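Local coordinates for toxin PAU_02230 (Photorhabdus asymbiotica subsp. asymbiotica ATCC 43949, PDB 6HV6), which is a bacterial toxin whose modelled part joins a group of helices to a domain built on an antiparallel beta sheet, at residues D123-L128 with K147-G152. The protein carries 1 engineered substitution. Sequence-based numbering, arbitrary orientation.
Sequences DNFNGL and KGVLAG
Phe125 reaches from the loop between helices 101-115 and 130-138 to Leu150 and Val149 on the long helix 144-176. Phe125 CB points toward that helix and lies 4.2 Å from Leu150 CD2. Phe125 CG comes closest, 3.7 Å from Leu150 CD2. Phe125 CD1 and CD2 both lie 3.9 Å from Leu150 CD2. The leucine methyl therefore sits over one ring face, offset toward the rim at CG. This is a CH-pi contact, with Leu150 CD2 3.9 Å from the centroid of the Phe125 ring and 15° off the ring normal. Phe125 CD2 also comes within 4.4 Å of Val149 CG1, a looser contact that is oblique to the ring. The side chains of Phe125 and Leu150 cross at about a right angle. Phe125 has CG anti to its carbonyl carbon (chi1 -67°), which sets CG beside the backbone N, with one ring face against Leu150 CD2.

Asn124 OD1 lies over the centre of the opposite face, and Leu128 CD1 lies at the ring edge, in plane. Phe125 also begins a type I beta turn, closed by a hydrogen bond from Leu128 N to Phe125 O. Leu150 also packs on Arg136 and Tyr137 of helix 130-138.

No hydrogen bond links the two segments. Shape fit and dispersion, with the CH-pi contact, hold the buried ring against the helix. Beside it, Asn126 OD1 accepts a hydrogen bond from Lys153 NZ, which adds a directional link to the same helix.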
loop_
_atom_site.group_PDB
_atom_site.type_symbol
_atom_site.label_atom_id
_atom_site.label_comp_id
_atom_site.label_asym_id
_atom_site.label_seq_id
_atom_site.Cartn_x
_atom_site.Cartn_y
_atom_site.Cartn_z
ATOM N N ASP A 123 2.974 -27.356 21.560
ATOM C CA ASP A 123 1.526 -27.482 21.473
ATOM C C ASP A 123 0.829 -26.797 22.636
ATOM O O ASP A 123 -0.340 -26.417 22.520
ATOM C CB ASP A 123 1.122 -28.950 21.453
ATOM C CG ASP A 123 1.330 -29.606 20.096
ATOM O OD1 ASP A 123 1.438 -28.898 19.072
ATOM O OD2 ASP A 123 1.362 -30.838 20.070
ATOM N N ASN A 124 1.511 -26.663 23.772
ATOM C CA ASN A 124 0.881 -26.016 24.917
ATOM C C ASN A 124 0.498 -24.574 24.618
ATOM O O ASN A 124 -0.367 -24.019 25.304
ATOM C CB ASN A 124 1.817 -26.060 26.124
ATOM C CG ASN A 124 2.951 -25.060 26.007
ATOM O OD1 ASN A 124 3.922 -25.287 25.291
ATOM N ND2 ASN A 124 2.819 -23.931 26.699
ATOM N N PHE A 125 1.120 -23.951 23.612
ATOM C CA PHE A 125 0.745 -22.594 23.244
ATOM C C PHE A 125 -0.532 -22.556 22.417
ATOM O O PHE A 125 -1.163 -21.499 22.328
ATOM C CB PHE A 125 1.877 -21.911 22.454
ATOM C CG PHE A 125 3.117 -21.669 23.263
ATOM C CD1 PHE A 125 3.034 -21.174 24.547
ATOM C CD2 PHE A 125 4.367 -21.937 22.740
ATOM C CE1 PHE A 125 4.170 -20.937 25.304
ATOM C CE2 PHE A 125 5.503 -21.717 23.495
ATOM C CZ PHE A 125 5.404 -21.225 24.779
ATOM N N ASN A 126 -0.932 -23.681 21.817
ATOM C CA ASN A 126 -2.108 -23.648 20.953
ATOM C C ASN A 126 -3.383 -23.278 21.710
ATOM O O ASN A 126 -4.294 -22.678 21.134
ATOM C CB ASN A 126 -2.286 -24.997 20.268
ATOM C CG ASN A 126 -1.235 -25.244 19.224
ATOM O OD1 ASN A 126 -0.651 -24.297 18.679
ATOM N ND2 ASN A 126 -1.010 -26.498 18.908
ATOM N N GLY A 127 -3.490 -23.637 22.971
ATOM C CA GLY A 127 -4.745 -23.283 23.609
ATOM C C GLY A 127 -4.868 -21.849 24.091
ATOM O O GLY A 127 -5.934 -21.463 24.583
ATOM N N LEU A 128 -3.823 -21.041 23.948
ATOM C CA LEU A 128 -3.739 -19.745 24.604
ATOM C C LEU A 128 -4.392 -18.653 23.765
ATOM O O LEU A 128 -4.391 -18.696 22.534
ATOM C CB LEU A 128 -2.279 -19.385 24.877
ATOM C CG LEU A 128 -1.508 -20.371 25.760
ATOM C CD1 LEU A 128 -0.111 -19.850 26.079
ATOM C CD2 LEU A 128 -2.279 -20.654 27.042
ATOM N N LYS A 147 10.096 -17.616 21.427
ATOM C CA LYS A 147 9.560 -16.379 20.878
ATOM C C LYS A 147 9.297 -16.510 19.377
ATOM O O LYS A 147 8.244 -16.091 18.890
ATOM C CB LYS A 147 10.517 -15.222 21.168
ATOM C CG LYS A 147 10.656 -14.825 22.665
ATOM C CD LYS A 147 11.357 -13.467 22.767
ATOM C CE LYS A 147 12.011 -13.220 24.142
ATOM N NZ LYS A 147 11.055 -13.313 25.298
ATOM N N GLY A 148 10.233 -17.103 18.625
ATOM C CA GLY A 148 9.998 -17.301 17.197
ATOM C C GLY A 148 8.765 -18.145 16.928
ATOM O O GLY A 148 7.924 -17.792 16.101
ATOM N N VAL A 149 8.633 -19.264 17.649
ATOM C CA VAL A 149 7.443 -20.108 17.550
ATOM C C VAL A 149 6.183 -19.287 17.810
ATOM O O VAL A 149 5.195 -19.385 17.077
ATOM C CB VAL A 149 7.545 -21.291 18.535
ATOM C CG1 VAL A 149 6.188 -21.963 18.702
ATOM C CG2 VAL A 149 8.589 -22.307 18.060
ATOM N N LEU A 150 6.202 -18.470 18.869
ATOM C CA LEU A 150 5.036 -17.668 19.218
ATOM C C LEU A 150 4.711 -16.675 18.118
ATOM O O LEU A 150 3.543 -16.490 17.767
ATOM C CB LEU A 150 5.275 -16.930 20.547
ATOM C CG LEU A 150 5.167 -17.818 21.783
ATOM C CD1 LEU A 150 5.824 -17.158 23.015
ATOM C CD2 LEU A 150 3.693 -18.170 22.069
ATOM N N ALA A 151 5.735 -16.014 17.572
ATOM C CA ALA A 151 5.519 -15.149 16.421
ATOM C C ALA A 151 4.903 -15.926 15.265
ATOM O O ALA A 151 3.995 -15.432 14.588
ATOM C CB ALA A 151 6.837 -14.518 15.990
ATOM N N GLY A 152 5.377 -17.151 15.027
ATOM C CA GLY A 152 4.772 -17.968 13.988
ATOM C C GLY A 152 3.303 -18.242 14.254
ATOM O O GLY A 152 2.459 -18.080 13.369
#